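Local coordinates for protein KLLA0C04147p (Kluyveromyces lactis, PDB 5H2A) that probably binds and transfers sterols between membranes as a full-length OSBP-family protein, of which this chain is the ankyrin-repeat (ANK) domain, at residues S26-L31 with A64-D69; T75-S80 with H117-D122; A102-R107 with I133-N138; G218-K223 with R263-I268. One frame throughout, in Å; residues are numbered along the deposited sequence.

In the fold
Four helix-and-loop contacts are spread along this elongated, all-helical ANK domain. Contact 1, which closes before the others open, packs helix 28-38 against helix 64-74. Contact 2 joins the loop after helix 64-74 to the loop after helix 108-115, its centre about 18 Å from that of contact 1. Contact 3, centred about 21 Å from contact 2, sets the end of helix 98-104 against the residues leading into helix 139-165; its segments alternate with those of contact 2. Arg107 of contact 3 also packs on Ala64 and Ile67 of contact 1. Contact 4 comes last, helix 249-268 against the loop after helix 208-215; contacts 1 and 4, centres about 49 Å apart, lie on opposite sides of the chain's centre.

Contact 1 (S26-L31 with A64-D69); sequences SNFQQL and ASLIKD
The Phe28 ring has a methyl at its edge, where CD1 of Leu66 lies near the ring plane, while CB of Asp69 approaches obliquely, 3.8 Å from Phe28 CG. The carboxylate of Asp69 is turned about 60° from that ring, and a second aromatic, Trp74 at the far end of helix 64-74, meets the Phe28 ring with the planes about 55° apart. The arrangement is consistent with the helix-on-helix packing of an ANK domain: the first turn of helix 28-38 rests on the opening turns of helix 64-74.

Leu66 is the main apolar projection. With CG anti to the backbone N (chi1 176°), its CD1 reaches the first turn of the opposing helix and its CD2 the loop before it. CD1 sits 3.6 Å from Phe28 CA and also meets CD2 of Leu31, whereas CD2 of Leu66 reaches Ser26 O at 3.6 Å. Leu31 and Leu66 are buried, and both also touch Leu23 of helix 12-25, so the apolar side of the contact continues into a third helix.

The start of helix 28-38 is fixed by a capping box. Asn27 OD1 accepts from Gln30 N at 3.0 Å, nearly in line with its C=O bond, and Gln30 OE1 accepts from Asn27 N at 3.0 Å within its own carbonyl plane. Phe28 N, in the first turn, donates to a water at 3.0 Å. That water donates to Asp69 OD2 at 2.6 Å, bridging the first turn of one helix to a carboxylate of the other.

Contact 2 (T75-S80 with H117-D122); sequences TTKGSS and HPDIND
His117 NE2 reaches two oxygens of a single residue: it donates to Thr75 OG1 at 2.9 Å and, in a weak bond bent to 132°, to Thr75 O at 3.0 Å. Thr75 OG1 lies between its own backbone N and carbonyl carbon (chi1 78°), which keeps it close enough to the carbonyl for both oxygens to face the ring edge. Thr75 OG1 has a further partner in Val71 O, on the last turn of helix 64-74.

The far ring nitrogen is used as well. His117 ND1 accepts from Asp119 N at 3.0 Å, almost in the ring plane, so the imidazole is held at both nitrogens and its rotation is fixed, with the proton on NE2. The Asp119 carboxylate crosses the Lys77 chain at a slant. The lysine, bent at two of its torsions, brings NZ to Asp119 OD1 at 2.7 Å, a salt bridge that meets the oxygen from above the carboxylate plane. The other oxygen, Asp119 OD2, is approached by a water that donates to it at 2.8 Å and accepts from Lys77 N.

Asp119 O is also bonded to Asn89 ND2. The type I turn His117-Ile120 starts at the last residue of the predicted ankyrin repeat. Its His117 and Asp119 side chains tie this turn, in the loop after helix 108-115 of the repeat, to the residues after helix 64-74.

Contact 3 (A102-R107 with I133-N138); sequences AAFQSR and IEMCKN
Phe104 and Met135 fit together at the end of helix 98-104. CB of Phe104 lies 4.0 Å from CB of Met135, and Phe104 CA points its hydrogen at Met135 O, 3.5 Å away with an angle of 162°, so the helix end lies close against the opposing backbone. Met135, bent at chi2 and chi3, brings its CE to 4.2 Å from Phe104 CD1. Ala103, small enough to let the backbones approach, puts its CB in the hollow between Met135 CB and Cys136 SG, 3.9 Å from the sulfur.

On the outer flank the Phe104 ring and the Lys137 chain lie side by side and point the same way. The lysine runs extended and then bends at chi4 (13°), bringing NZ obliquely to the ring, 3.3 Å from Phe104 CE1.

Ser106 OG packs on Asn138 CB at 3.7 Å, and beside them sits a water. It donates to Ala103 O at 2.8 Å, accepts from Asn138 N at 3.0 Å and is also hydrogen-bonded to Ser106 OG. Asn138 OD1 caps the next helix at Ile141 N. The Schellman end of helix 98-104 faces this N-cap of helix 139-165, joining a helix of the predicted ankyrin repeat to the next long helix.

Contact 4 (G218-K223 with R263-I268); sequences GGDPFK and REQSVI
Gln265 turns toward Asp220 because its CG is anti to the backbone N (chi1 -166°) and the chain then bends at chi2, while Asp220 holds its own CG anti to the backbone N (chi1 -177°). The two flat ends therefore stack, amide over carboxylate with their planes 20° apart, and the closest approach is Asp220 OD1 to Gln265 CG at 3.3 Å. The amide itself bonds elsewhere: NE2 goes to Asp269 OD1, and OE1 accepts from a water at 2.8 Å that also donates to Gly218 O.

Phe222 and Gln265 run antiparallel past one another, Phe222 CD2 resting 3.5 Å from Gln265 CG with the ring nearly perpendicular to the amide. Ser266 OG lies at the ring's rim, close to its plane, 3.5 Å from Phe222 CZ; that hydroxyl is bonded to Ala262 O. Pro221 packs beside them, its CD 3.8 Å from Gln265 OE1.

Asp220 also shapes its own loop. OD1 accepts from Phe222 N at 2.8 Å, from above the carboxylate plane, an Asx turn, and Asp220 O takes Lys223 N in a type I turn. Asn188 bonds both Gly218 O and Asp220 N, tying the loop at two points. The Gly-Gly-Asp-Pro sequence leading into the Asp220-Lys223 turn recalls the Gly-x-Asp-Pro found after the second helix of many ankyrin repeats, and here the last helix of this domain construct, 249-268, packs against it.

Contact 1 (S26-L31 with A64-D69)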
loop_
_atom_site.group_PDB
_atom_site.type_symbol
_atom_site.label_atom_id
_atom_site.label_comp_id
_atom_site.label_asym_id
_atom_site.label_seq_id
_atom_site.Cartn_x
_atom_site.Cartn_y
_atom_site.Cartn_z
ATOM N N SER A 26 19.044 1.699 25.528
ATOM C CA SER A 26 18.081 0.983 26.352
ATOM C C SER A 26 17.358 -0.094 25.550
ATOM O O SER A 26 17.521 -0.218 24.329
ATOM C CB SER A 26 17.093 1.977 26.971
ATOM O OG SER A 26 17.810 2.885 27.791
ATOM N N ASN A 27 16.569 -0.909 26.259
ATOM C CA ASN A 27 15.838 -1.998 25.627
ATOM C C ASN A 27 14.354 -1.630 25.531
ATOM O O ASN A 27 13.948 -0.506 25.840
ATOM C CB ASN A 27 16.055 -3.324 26.380
ATOM C CG ASN A 27 15.496 -3.311 27.797
ATOM O OD1 ASN A 27 14.753 -2.407 28.184
ATOM N ND2 ASN A 27 15.855 -4.332 28.585
ATOM N N PHE A 28 13.532 -2.587 25.103
ATOM C CA PHE A 28 12.144 -2.269 24.777
ATOM C C PHE A 28 11.338 -1.927 26.025
ATOM O O PHE A 28 10.570 -0.964 26.019
ATOM C CB PHE A 28 11.495 -3.428 24.015
ATOM C CG PHE A 28 10.038 -3.190 23.679
ATOM C CD1 PHE A 28 9.675 -2.301 22.664
ATOM C CD2 PHE A 28 9.033 -3.848 24.384
ATOM C CE1 PHE A 28 8.314 -2.081 22.361
ATOM C CE2 PHE A 28 7.685 -3.637 24.078
ATOM C CZ PHE A 28 7.335 -2.753 23.069
ATOM N N GLN A 29 11.502 -2.689 27.116
ATOM C CA GLN A 29 10.733 -2.369 28.316
ATOM C C GLN A 29 11.124 -1.005 28.882
ATOM O O GLN A 29 10.265 -0.281 29.401
ATOM C CB GLN A 29 10.894 -3.476 29.368
ATOM C CG GLN A 29 12.303 -3.563 29.976
ATOM C CD GLN A 29 12.520 -4.883 30.708
ATOM O OE1 GLN A 29 12.802 -5.922 30.093
ATOM N NE2 GLN A 29 12.376 -4.849 32.020
ATOM N N GLN A 30 12.394 -0.613 28.745
ATOM C CA GLN A 30 12.797 0.730 29.156
ATOM C C GLN A 30 12.195 1.798 28.247
ATOM O O GLN A 30 11.823 2.882 28.715
ATOM C CB GLN A 30 14.326 0.821 29.168
ATOM C CG GLN A 30 14.916 0.053 30.348
ATOM C CD GLN A 30 16.404 -0.193 30.242
ATOM O OE1 GLN A 30 16.940 -0.425 29.156
ATOM N NE2 GLN A 30 17.081 -0.183 31.393
ATOM N N LEU A 31 12.127 1.522 26.943
ATOM C CA LEU A 31 11.480 2.449 26.015
ATOM C C LEU A 31 10.002 2.620 26.366
ATOM O O LEU A 31 9.482 3.746 26.406
ATOM C CB LEU A 31 11.645 1.936 24.580
ATOM C CG LEU A 31 10.895 2.719 23.496
ATOM C CD1 LEU A 31 11.401 4.182 23.437
ATOM C CD2 LEU A 31 11.032 2.027 22.147
ATOM N N ALA A 64 19.334 -3.743 16.084
ATOM C CA ALA A 64 18.263 -4.438 15.382
ATOM C C ALA A 64 17.334 -5.160 16.351
ATOM O O ALA A 64 16.142 -5.298 16.071
ATOM C CB ALA A 64 18.865 -5.408 14.359
ATOM N N SER A 65 17.838 -5.599 17.510
ATOM C CA SER A 65 16.965 -6.294 18.455
ATOM C C SER A 65 15.847 -5.379 18.955
ATOM O O SER A 65 14.696 -5.814 19.110
ATOM C CB SER A 65 17.774 -6.832 19.632
ATOM O OG SER A 65 18.437 -5.773 20.317
ATOM N N LEU A 66 16.168 -4.116 19.226
ATOM C CA LEU A 66 15.140 -3.181 19.676
ATOM C C LEU A 66 14.187 -2.826 18.542
ATOM O O LEU A 66 12.971 -2.715 18.757
ATOM C CB LEU A 66 15.785 -1.926 20.260
ATOM C CG LEU A 66 14.849 -0.792 20.700
ATOM C CD1 LEU A 66 13.799 -1.267 21.700
ATOM C CD2 LEU A 66 15.679 0.330 21.293
ATOM N N ILE A 67 14.715 -2.653 17.330
ATOM C CA ILE A 67 13.857 -2.406 16.170
ATOM C C ILE A 67 12.861 -3.541 15.994
ATOM O O ILE A 67 11.660 -3.309 15.793
ATOM C CB ILE A 67 14.716 -2.199 14.909
ATOM C CG1 ILE A 67 15.487 -0.883 15.025
ATOM C CG2 ILE A 67 13.821 -2.220 13.646
ATOM C CD1 ILE A 67 16.648 -0.776 14.043
ATOM N N LYS A 68 13.326 -4.790 16.110
ATOM C CA LYS A 68 12.410 -5.931 15.991
ATOM C C LYS A 68 11.301 -5.890 17.026
ATOM O O LYS A 68 10.140 -6.195 16.718
ATOM C CB LYS A 68 13.173 -7.249 16.116
ATOM C CG LYS A 68 13.961 -7.595 14.869
ATOM C CD LYS A 68 14.954 -8.723 15.154
ATOM C CE LYS A 68 15.866 -8.962 13.972
ATOM N NZ LYS A 68 16.776 -10.114 14.251
ATOM N N ASP A 69 11.646 -5.563 18.269
ATOM C CA ASP A 69 10.639 -5.486 19.319
ATOM C C ASP A 69 9.611 -4.396 19.027
ATOM O O ASP A 69 8.408 -4.581 19.269
ATOM C CB ASP A 69 11.319 -5.217 20.672
ATOM C CG ASP A 69 12.015 -6.451 21.248
ATOM O OD1 ASP A 69 11.636 -7.578 20.880
ATOM O OD2 ASP A 69 12.944 -6.286 22.081
HETATM O O HOH W 1 14.614 -4.783 23.443
#

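Contact 2 (T75-S80 with H117-D122)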
loop_
_atom_site.group_PDB
_atom_site.type_symbol
_atom_site.label_atom_id
_atom_site.label_comp_id
_atom_site.label_asym_id
_atom_site.label_seq_id
_atom_site.Cartn_x
_atom_site.Cartn_y
_atom_site.Cartn_z
ATOM N N THR A 75 3.478 -2.313 15.604
ATOM C CA THR A 75 3.151 -1.984 14.213
ATOM C C THR A 75 2.281 -3.007 13.490
ATOM O O THR A 75 1.989 -2.810 12.302
ATOM C CB THR A 75 4.422 -1.774 13.364
ATOM O OG1 THR A 75 5.002 -3.044 13.020
ATOM C CG2 THR A 75 5.444 -0.936 14.102
ATOM N N THR A 76 1.863 -4.079 14.139
ATOM C CA THR A 76 1.024 -5.045 13.441
ATOM C C THR A 76 -0.452 -4.669 13.580
ATOM O O THR A 76 -0.833 -3.859 14.431
ATOM C CB THR A 76 1.246 -6.460 13.977
ATOM O OG1 THR A 76 0.680 -6.553 15.288
ATOM C CG2 THR A 76 2.734 -6.787 14.043
ATOM N N LYS A 77 -1.289 -5.283 12.727
ATOM C CA LYS A 77 -2.727 -5.006 12.756
ATOM C C LYS A 77 -3.311 -5.178 14.148
ATOM O O LYS A 77 -4.254 -4.467 14.518
ATOM C CB LYS A 77 -3.483 -5.921 11.780
ATOM C CG LYS A 77 -3.415 -5.484 10.343
ATOM C CD LYS A 77 -4.162 -4.169 10.185
ATOM C CE LYS A 77 -3.851 -3.534 8.828
ATOM N NZ LYS A 77 -3.101 -4.532 7.982
ATOM N N GLY A 78 -2.762 -6.110 14.932
ATOM C CA GLY A 78 -3.265 -6.373 16.271
ATOM C C GLY A 78 -3.125 -5.223 17.252
ATOM O O GLY A 78 -3.814 -5.210 18.279
ATOM N N SER A 79 -2.241 -4.263 16.982
ATOM C CA SER A 79 -2.158 -3.088 17.843
ATOM C C SER A 79 -2.716 -1.831 17.183
ATOM O O SER A 79 -2.614 -0.749 17.769
ATOM C CB SER A 79 -0.716 -2.857 18.315
ATOM O OG SER A 79 0.232 -3.090 17.298
ATOM N N SER A 80 -3.359 -1.950 16.011
ATOM C CA SER A 80 -3.774 -0.765 15.260
ATOM C C SER A 80 -4.789 0.095 16.011
ATOM O O SER A 80 -4.953 1.277 15.678
ATOM C CB SER A 80 -4.351 -1.173 13.896
ATOM O OG SER A 80 -5.421 -2.080 14.054
ATOM N N HIS A 117 7.295 -7.271 6.729
ATOM C CA HIS A 117 6.080 -6.794 7.386
ATOM C C HIS A 117 4.901 -6.882 6.425
ATOM O O HIS A 117 4.966 -6.307 5.327
ATOM C CB HIS A 117 6.258 -5.348 7.858
ATOM C CG HIS A 117 5.217 -4.897 8.834
ATOM N ND1 HIS A 117 3.894 -4.728 8.493
ATOM C CD2 HIS A 117 5.314 -4.555 10.140
ATOM C CE1 HIS A 117 3.217 -4.313 9.548
ATOM N NE2 HIS A 117 4.058 -4.188 10.559
ATOM N N PRO A 118 3.811 -7.566 6.792
ATOM C CA PRO A 118 2.684 -7.740 5.851
ATOM C C PRO A 118 2.095 -6.447 5.319
ATOM O O PRO A 118 1.498 -6.461 4.230
ATOM C CB PRO A 118 1.639 -8.508 6.679
ATOM C CG PRO A 118 2.328 -8.946 7.927
ATOM C CD PRO A 118 3.522 -8.089 8.139
ATOM N N ASP A 119 2.230 -5.330 6.037
ATOM C CA ASP A 119 1.648 -4.058 5.619
ATOM C C ASP A 119 2.669 -3.092 5.010
ATOM O O ASP A 119 2.324 -1.936 4.734
ATOM C CB ASP A 119 0.949 -3.395 6.813
ATOM C CG ASP A 119 0.005 -4.348 7.527
ATOM O OD1 ASP A 119 -0.729 -5.066 6.826
ATOM O OD2 ASP A 119 0.017 -4.406 8.776
ATOM N N ILE A 120 3.911 -3.535 4.801
ATOM C CA ILE A 120 4.941 -2.648 4.275
ATOM C C ILE A 120 4.507 -2.131 2.909
ATOM O O ILE A 120 3.825 -2.820 2.146
ATOM C CB ILE A 120 6.301 -3.362 4.175
ATOM C CG1 ILE A 120 7.445 -2.347 4.100
ATOM C CG2 ILE A 120 6.339 -4.288 2.948
ATOM C CD1 ILE A 120 7.610 -1.517 5.416
ATOM N N ASN A 121 4.866 -0.890 2.613
ATOM C CA ASN A 121 4.680 -0.340 1.272
ATOM C C ASN A 121 6.040 0.165 0.789
ATOM O O ASN A 121 6.448 1.288 1.107
ATOM C CB ASN A 121 3.616 0.756 1.257
ATOM C CG ASN A 121 3.295 1.216 -0.150
ATOM O OD1 ASN A 121 3.980 0.840 -1.098
ATOM N ND2 ASN A 121 2.279 2.049 -0.292
ATOM N N ASP A 122 6.742 -0.674 0.013
ATOM C CA ASP A 122 8.026 -0.316 -0.565
ATOM C C ASP A 122 7.897 0.482 -1.863
ATOM O O ASP A 122 8.902 0.614 -2.584
ATOM C CB ASP A 122 8.881 -1.569 -0.804
ATOM C CG ASP A 122 8.269 -2.520 -1.828
ATOM O OD1 ASP A 122 7.065 -2.403 -2.151
ATOM O OD2 ASP A 122 9.006 -3.399 -2.313
HETATM O O HOH W 2 -0.155 -2.697 10.535
HETATM O O HOH W 3 -0.019 -6.440 10.630
#

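Contact 3 (A102-R107 with I133-N138)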
loop_
_atom_site.group_PDB
_atom_site.type_symbol
_atom_site.label_atom_id
_atom_site.label_comp_id
_atom_site.label_asym_id
_atom_site.label_seq_id
_atom_site.Cartn_x
_atom_site.Cartn_y
_atom_site.Cartn_z
ATOM N N ALA A 102 16.533 2.707 6.292
ATOM C CA ALA A 102 17.265 1.456 6.480
ATOM C C ALA A 102 18.061 1.103 5.230
ATOM O O ALA A 102 19.227 0.681 5.318
ATOM C CB ALA A 102 16.293 0.321 6.840
ATOM N N ALA A 103 17.452 1.298 4.059
ATOM C CA ALA A 103 18.158 1.115 2.788
ATOM C C ALA A 103 19.325 2.090 2.653
ATOM O O ALA A 103 20.440 1.704 2.276
ATOM C CB ALA A 103 17.172 1.303 1.632
ATOM N N PHE A 104 19.072 3.371 2.930
ATOM C CA PHE A 104 20.110 4.400 2.839
ATOM C C PHE A 104 21.321 4.065 3.706
ATOM O O PHE A 104 22.468 4.281 3.296
ATOM C CB PHE A 104 19.513 5.746 3.259
ATOM C CG PHE A 104 20.469 6.906 3.130
ATOM C CD1 PHE A 104 20.836 7.385 1.878
ATOM C CD2 PHE A 104 20.971 7.535 4.261
ATOM C CE1 PHE A 104 21.707 8.470 1.763
ATOM C CE2 PHE A 104 21.845 8.613 4.152
ATOM C CZ PHE A 104 22.210 9.079 2.902
ATOM N N GLN A 105 21.084 3.549 4.908
ATOM C CA GLN A 105 22.120 3.224 5.880
ATOM C C GLN A 105 22.720 1.838 5.692
ATOM O O GLN A 105 23.587 1.449 6.483
ATOM C CB GLN A 105 21.551 3.326 7.306
ATOM C CG GLN A 105 21.203 4.733 7.692
ATOM C CD GLN A 105 20.521 4.824 9.055
ATOM O OE1 GLN A 105 19.486 5.476 9.185
ATOM N NE2 GLN A 105 21.087 4.164 10.059
ATOM N N SER A 106 22.279 1.087 4.683
ATOM C CA SER A 106 22.770 -0.271 4.443
ATOM C C SER A 106 22.572 -1.180 5.654
ATOM O O SER A 106 23.436 -1.997 5.983
ATOM C CB SER A 106 24.248 -0.255 4.014
ATOM O OG SER A 106 24.380 0.479 2.815
ATOM N N ARG A 107 21.416 -1.069 6.318
ATOM C CA ARG A 107 21.100 -1.965 7.437
ATOM C C ARG A 107 20.310 -3.143 6.873
ATOM O O ARG A 107 19.079 -3.193 6.907
ATOM C CB ARG A 107 20.343 -1.227 8.541
ATOM C CG ARG A 107 21.132 -0.052 9.148
ATOM C CD ARG A 107 20.535 0.386 10.523
ATOM N NE ARG A 107 20.673 -0.660 11.537
ATOM C CZ ARG A 107 20.304 -0.517 12.801
ATOM N NH1 ARG A 107 19.778 0.632 13.198
ATOM N NH2 ARG A 107 20.463 -1.511 13.660
ATOM N N ILE A 133 14.141 1.331 -2.343
ATOM C CA ILE A 133 15.254 0.594 -2.945
ATOM C C ILE A 133 16.235 1.547 -3.622
ATOM O O ILE A 133 17.434 1.262 -3.721
ATOM C CB ILE A 133 14.711 -0.467 -3.928
ATOM C CG1 ILE A 133 15.841 -1.376 -4.429
ATOM C CG2 ILE A 133 13.972 0.189 -5.090
ATOM C CD1 ILE A 133 15.323 -2.436 -5.401
ATOM N N GLU A 134 15.745 2.689 -4.098
ATOM C CA GLU A 134 16.608 3.647 -4.768
ATOM C C GLU A 134 17.511 4.414 -3.809
ATOM O O GLU A 134 18.384 5.152 -4.283
ATOM C CB GLU A 134 15.737 4.614 -5.571
ATOM C CG GLU A 134 14.813 3.884 -6.578
ATOM C CD GLU A 134 14.061 4.844 -7.469
ATOM O OE1 GLU A 134 14.440 5.011 -8.653
ATOM O OE2 GLU A 134 13.090 5.446 -6.973
ATOM N N MET A 135 17.325 4.272 -2.489
ATOM C CA MET A 135 18.227 4.872 -1.500
ATOM C C MET A 135 19.485 4.047 -1.271
ATOM O O MET A 135 20.418 4.535 -0.622
ATOM C CB MET A 135 17.513 5.042 -0.139
ATOM C CG MET A 135 16.194 5.774 -0.209
ATOM S SD MET A 135 16.427 7.517 -0.596
ATOM C CE MET A 135 16.827 8.210 1.023
ATOM N N CYS A 136 19.529 2.810 -1.772
ATOM C CA CYS A 136 20.628 1.914 -1.445
ATOM C C CYS A 136 21.956 2.470 -1.919
ATOM O O CYS A 136 22.069 2.995 -3.027
ATOM C CB CYS A 136 20.432 0.541 -2.084
ATOM S SG CYS A 136 19.122 -0.415 -1.250
ATOM N N LYS A 137 22.965 2.292 -1.080
ATOM C CA LYS A 137 24.357 2.485 -1.443
ATOM C C LYS A 137 25.091 1.169 -1.636
ATOM O O LYS A 137 26.196 1.167 -2.184
ATOM C CB LYS A 137 25.038 3.329 -0.365
ATOM C CG LYS A 137 24.449 4.727 -0.285
ATOM C CD LYS A 137 25.100 5.574 0.809
ATOM C CE LYS A 137 24.855 7.061 0.574
ATOM N NZ LYS A 137 23.804 7.323 -0.454
ATOM N N ASN A 138 24.497 0.057 -1.208
ATOM C CA ASN A 138 25.103 -1.268 -1.264
ATOM C C ASN A 138 24.288 -2.098 -2.255
ATOM O O ASN A 138 23.068 -2.220 -2.106
ATOM C CB ASN A 138 25.108 -1.895 0.135
ATOM C CG ASN A 138 25.670 -3.321 0.176
ATOM O OD1 ASN A 138 24.967 -4.302 -0.105
ATOM N ND2 ASN A 138 26.933 -3.441 0.583
HETATM O O HOH W 4 22.421 0.281 0.999
#

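Contact 4 (G218-K223 with R263-I268)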
loop_
_atom_site.group_PDB
_atom_site.type_symbol
_atom_site.label_atom_id
_atom_site.label_comp_id
_atom_site.label_asym_id
_atom_site.label_seq_id
_atom_site.Cartn_x
_atom_site.Cartn_y
_atom_site.Cartn_z
ATOM N N GLY A 218 -9.812 0.314 -12.267
ATOM C CA GLY A 218 -8.775 0.635 -13.219
ATOM C C GLY A 218 -8.793 -0.139 -14.511
ATOM O O GLY A 218 -7.908 0.081 -15.346
ATOM N N GLY A 219 -9.760 -1.037 -14.711
ATOM C CA GLY A 219 -9.861 -1.734 -15.978
ATOM C C GLY A 219 -9.984 -0.768 -17.137
ATOM O O GLY A 219 -10.800 0.153 -17.087
ATOM N N ASP A 220 -9.175 -0.958 -18.177
ATOM C CA ASP A 220 -9.078 0.014 -19.257
ATOM C C ASP A 220 -9.848 -0.484 -20.466
ATOM O O ASP A 220 -9.407 -1.441 -21.120
ATOM C CB ASP A 220 -7.611 0.263 -19.619
ATOM C CG ASP A 220 -7.429 1.332 -20.701
ATOM O OD1 ASP A 220 -8.398 1.681 -21.404
ATOM O OD2 ASP A 220 -6.289 1.827 -20.855
ATOM N N PRO A 221 -10.974 0.138 -20.827
ATOM C CA PRO A 221 -11.760 -0.364 -21.969
ATOM C C PRO A 221 -11.101 -0.149 -23.319
ATOM O O PRO A 221 -11.597 -0.685 -24.323
ATOM C CB PRO A 221 -13.071 0.426 -21.861
ATOM C CG PRO A 221 -12.699 1.664 -21.142
ATOM C CD PRO A 221 -11.611 1.288 -20.170
ATOM N N PHE A 222 -10.004 0.605 -23.383
ATOM C CA PHE A 222 -9.301 0.842 -24.635
ATOM C C PHE A 222 -8.200 -0.174 -24.902
ATOM O O PHE A 222 -7.654 -0.191 -26.010
ATOM C CB PHE A 222 -8.699 2.255 -24.644
ATOM C CG PHE A 222 -9.729 3.354 -24.661
ATOM C CD1 PHE A 222 -10.906 3.206 -25.383
ATOM C CD2 PHE A 222 -9.522 4.532 -23.959
ATOM C CE1 PHE A 222 -11.860 4.217 -25.412
ATOM C CE2 PHE A 222 -10.475 5.548 -23.972
ATOM C CZ PHE A 222 -11.649 5.388 -24.709
ATOM N N LYS A 223 -7.867 -1.021 -23.931
ATOM C CA LYS A 223 -6.826 -2.020 -24.150
ATOM C C LYS A 223 -7.349 -3.123 -25.058
ATOM O O LYS A 223 -8.349 -3.784 -24.748
ATOM C CB LYS A 223 -6.334 -2.579 -22.813
ATOM C CG LYS A 223 -5.257 -3.650 -22.958
ATOM C CD LYS A 223 -3.969 -3.282 -22.241
ATOM C CE LYS A 223 -2.922 -4.373 -22.426
ATOM N NZ LYS A 223 -1.858 -4.300 -21.379
ATOM N N ARG A 263 -15.660 6.743 -21.691
ATOM C CA ARG A 263 -15.696 8.193 -21.495
ATOM C C ARG A 263 -14.776 8.609 -20.354
ATOM O O ARG A 263 -14.006 9.569 -20.475
ATOM C CB ARG A 263 -17.138 8.657 -21.235
ATOM C CG ARG A 263 -18.037 8.586 -22.485
ATOM C CD ARG A 263 -19.409 9.249 -22.275
ATOM N NE ARG A 263 -20.223 8.593 -21.253
ATOM C CZ ARG A 263 -21.102 7.618 -21.506
ATOM N NH1 ARG A 263 -21.802 7.074 -20.521
ATOM N NH2 ARG A 263 -21.272 7.178 -22.744
ATOM N N GLU A 264 -14.828 7.887 -19.238
ATOM C CA GLU A 264 -13.975 8.232 -18.106
ATOM C C GLU A 264 -12.503 7.996 -18.438
ATOM O O GLU A 264 -11.634 8.801 -18.069
ATOM C CB GLU A 264 -14.424 7.433 -16.881
ATOM C CG GLU A 264 -15.874 7.753 -16.517
ATOM C CD GLU A 264 -16.438 6.869 -15.417
ATOM O OE1 GLU A 264 -15.901 5.763 -15.193
ATOM O OE2 GLU A 264 -17.432 7.284 -14.782
ATOM N N GLN A 265 -12.213 6.922 -19.174
ATOM C CA GLN A 265 -10.843 6.633 -19.594
ATOM C C GLN A 265 -10.291 7.736 -20.494
ATOM O O GLN A 265 -9.095 8.061 -20.434
ATOM C CB GLN A 265 -10.796 5.290 -20.325
ATOM C CG GLN A 265 -9.393 4.734 -20.497
ATOM C CD GLN A 265 -8.751 4.409 -19.168
ATOM O OE1 GLN A 265 -9.361 3.760 -18.313
ATOM N NE2 GLN A 265 -7.518 4.880 -18.972
ATOM N N SER A 266 -11.143 8.306 -21.349
ATOM C CA SER A 266 -10.695 9.375 -22.238
ATOM C C SER A 266 -10.169 10.569 -21.445
ATOM O O SER A 266 -9.197 11.218 -21.854
ATOM C CB SER A 266 -11.841 9.805 -23.154
ATOM O OG SER A 266 -12.088 8.827 -24.144
ATOM N N VAL A 267 -10.795 10.866 -20.308
ATOM C CA VAL A 267 -10.331 11.969 -19.467
ATOM C C VAL A 267 -8.995 11.622 -18.824
ATOM O O VAL A 267 -8.062 12.433 -18.822
ATOM C CB VAL A 267 -11.383 12.322 -18.399
ATOM C CG1 VAL A 267 -10.871 13.449 -17.503
ATOM C CG2 VAL A 267 -12.708 12.715 -19.050
ATOM N N ILE A 268 -8.885 10.411 -18.268
ATOM C CA ILE A 268 -7.640 9.974 -17.640
ATOM C C ILE A 268 -6.477 10.079 -18.616
ATOM O O ILE A 268 -5.392 10.557 -18.263
ATOM C CB ILE A 268 -7.789 8.539 -17.095
ATOM C CG1 ILE A 268 -8.854 8.490 -15.998
ATOM C CG2 ILE A 268 -6.452 8.015 -16.586
ATOM C CD1 ILE A 268 -9.330 7.080 -15.665
HETATM O O HOH W 5 -7.563 2.645 -16.479
#